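Arginine 3rd transport system periplasmic binding protein (Legionella pneumophila subsp. pneumophila str. Philadelphia 1, PDB 3KZG) probably binds arginine in the periplasm and delivers it to an ABC-type importer. Local coordinates at residues A[89-94]-A[184-189]. Residues are numbered along the deposited sequence; the frame is centred on the assembly and turned at random.
Sequences ESNSQY and GKKISI
S92 and I187 face each other as an antiparallel hydrogen-bonded pair where strands 91-97 and 180-188 form the antiparallel edge pair of a five-stranded mixed sheet in one lobe; its ends at 89-90 and 189 lead off in a way consistent with the two-strand hinge of type II periplasmic binding proteins. The backbone provides the main join. S92 N reaches I187 O at 2.6 Å, and I187 N returns the bond to S92 O at 2.7 Å. I189 N adds a longer bond to S90 O at 3.2 Å, with N91 and S188 between them as a non-hydrogen-bonded pair. Beyond the other end, water 1 accepts from Y94 N and donates to K185 O, filling in where the chain turns its corner.

Packing differs between the two faces. On one, the S92 hydroxyl lies 3.3 Å from I187 CB; serine is small enough to lie alongside the branched I187 while its OG hydrogen-bonds to Q124 of helix 121-127. I189 CG2 comes to 4.0 Å from S92 CB, and both isoleucines rest on that same helix. On the other, the extended K186 chain crosses N91, CD passing 4.1 Å from its CB, so the lysine packs through methylenes and carries its amine toward E89, still beyond salt-bridge range.

Q93 ties the corner with its side-chain amide. Its chain, bent at chi2 (72°), folds NE2 back to donate to Y94 O of its own strand as well as across the contact. G184, with a positive phi of 75° that suits a residue lacking CB, presents its carbonyl oxygen to Q93 NE2 at 3.1 Å, the nitrogen standing 47° out of the carbonyl plane.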
loop_
_atom_site.group_PDB
_atom_site.type_symbol
_atom_site.label_atom_id
_atom_site.label_comp_id
_atom_site.label_asym_id
_atom_site.label_seq_id
_atom_site.Cartn_x
_atom_site.Cartn_y
_atom_site.Cartn_z
ATOM N N GLU A 89 -4.740 -18.570 9.411
ATOM C CA GLU A 89 -4.369 -19.904 8.950
ATOM C C GLU A 89 -3.952 -20.731 10.165
ATOM O O GLU A 89 -3.310 -20.215 11.073
ATOM C CB GLU A 89 -3.204 -19.827 7.960
ATOM C CG GLU A 89 -2.806 -21.167 7.374
ATOM C CD GLU A 89 -1.697 -21.054 6.337
ATOM O OE1 GLU A 89 -0.534 -20.796 6.716
ATOM O OE2 GLU A 89 -1.999 -21.218 5.138
ATOM N N SER A 90 -4.321 -22.009 10.189
ATOM C CA SER A 90 -3.969 -22.866 11.318
ATOM C C SER A 90 -2.837 -23.828 10.977
ATOM O O SER A 90 -2.938 -24.623 10.041
ATOM C CB SER A 90 -5.198 -23.655 11.802
ATOM O OG SER A 90 -5.751 -24.460 10.774
ATOM N N ASN A 91 -1.750 -23.737 11.737
ATOM C CA ASN A 91 -0.600 -24.613 11.537
ATOM C C ASN A 91 -0.144 -25.160 12.882
ATOM O O ASN A 91 -0.220 -24.465 13.888
ATOM C CB ASN A 91 0.577 -23.859 10.906
ATOM C CG ASN A 91 0.229 -23.230 9.578
ATOM O OD1 ASN A 91 -0.132 -22.058 9.509
ATOM N ND2 ASN A 91 0.330 -24.010 8.514
ATOM N N SER A 92 0.323 -26.401 12.892
ATOM C CA SER A 92 0.824 -27.012 14.117
ATOM C C SER A 92 2.349 -26.929 14.067
ATOM O O SER A 92 2.927 -26.620 13.018
ATOM C CB SER A 92 0.371 -28.472 14.225
ATOM O OG SER A 92 0.950 -29.282 13.224
ATOM N N GLN A 93 3.002 -27.202 15.193
ATOM C CA GLN A 93 4.459 -27.129 15.259
ATOM C C GLN A 93 5.026 -28.008 16.366
ATOM O O GLN A 93 4.529 -27.996 17.492
ATOM C CB GLN A 93 4.885 -25.674 15.493
ATOM C CG GLN A 93 6.381 -25.466 15.765
ATOM C CD GLN A 93 7.247 -25.675 14.533
ATOM O OE1 GLN A 93 7.089 -24.987 13.529
ATOM N NE2 GLN A 93 8.169 -26.630 14.609
ATOM N N TYR A 94 6.061 -28.778 16.047
ATOM C CA TYR A 94 6.695 -29.626 17.049
ATOM C C TYR A 94 7.720 -28.781 17.801
ATOM O O TYR A 94 8.494 -28.034 17.192
ATOM C CB TYR A 94 7.386 -30.833 16.400
ATOM C CG TYR A 94 6.449 -31.976 16.057
ATOM C CD1 TYR A 94 5.969 -32.838 17.048
ATOM C CD2 TYR A 94 6.037 -32.194 14.740
ATOM C CE1 TYR A 94 5.102 -33.887 16.737
ATOM C CE2 TYR A 94 5.173 -33.239 14.417
ATOM C CZ TYR A 94 4.708 -34.082 15.420
ATOM O OH TYR A 94 3.852 -35.121 15.100
ATOM N N GLY A 184 11.473 -29.246 12.874
ATOM C CA GLY A 184 10.826 -29.265 11.572
ATOM C C GLY A 184 10.089 -27.968 11.304
ATOM O O GLY A 184 10.047 -27.094 12.166
ATOM N N LYS A 185 9.515 -27.829 10.112
ATOM C CA LYS A 185 8.769 -26.620 9.759
ATOM C C LYS A 185 7.345 -26.739 10.313
ATOM O O LYS A 185 6.950 -27.801 10.790
ATOM C CB LYS A 185 8.708 -26.468 8.237
ATOM C CG LYS A 185 10.045 -26.662 7.541
ATOM C CD LYS A 185 9.883 -26.769 6.027
ATOM C CE LYS A 185 11.198 -27.179 5.367
ATOM N NZ LYS A 185 11.052 -27.360 3.893
ATOM N N LYS A 186 6.578 -25.655 10.253
ATOM C CA LYS A 186 5.205 -25.679 10.742
ATOM C C LYS A 186 4.395 -26.611 9.849
ATOM O O LYS A 186 4.742 -26.809 8.686
ATOM C CB LYS A 186 4.608 -24.269 10.730
ATOM C CG LYS A 186 4.612 -23.575 9.380
ATOM C CD LYS A 186 4.037 -22.173 9.514
ATOM C CE LYS A 186 4.077 -21.416 8.188
ATOM N NZ LYS A 186 3.579 -20.021 8.351
ATOM N N ILE A 187 3.323 -27.183 10.388
ATOM C CA ILE A 187 2.499 -28.123 9.633
ATOM C C ILE A 187 1.068 -27.630 9.439
ATOM O O ILE A 187 0.391 -27.265 10.401
ATOM C CB ILE A 187 2.435 -29.498 10.340
ATOM C CG1 ILE A 187 3.843 -29.967 10.721
ATOM C CG2 ILE A 187 1.755 -30.516 9.436
ATOM C CD1 ILE A 187 4.787 -30.126 9.553
ATOM N N SER A 188 0.603 -27.636 8.195
ATOM C CA SER A 188 -0.756 -27.195 7.918
ATOM C C SER A 188 -1.727 -28.205 8.519
ATOM O O SER A 188 -1.596 -29.406 8.304
ATOM C CB SER A 188 -0.994 -27.092 6.410
ATOM O OG SER A 188 -2.278 -26.552 6.140
ATOM N N ILE A 189 -2.693 -27.721 9.285
ATOM C CA ILE A 189 -3.668 -28.617 9.885
ATOM C C ILE A 189 -5.016 -27.919 9.991
ATOM O O ILE A 189 -5.108 -26.787 10.465
ATOM C CB ILE A 189 -3.219 -29.080 11.288
ATOM C CG1 ILE A 189 -4.269 -30.031 11.877
ATOM C CG2 ILE A 189 -2.991 -27.869 12.183
ATOM C CD1 ILE A 189 -3.946 -30.526 13.265
HETATM O O HOH W 1 6.813 -29.158 13.172
#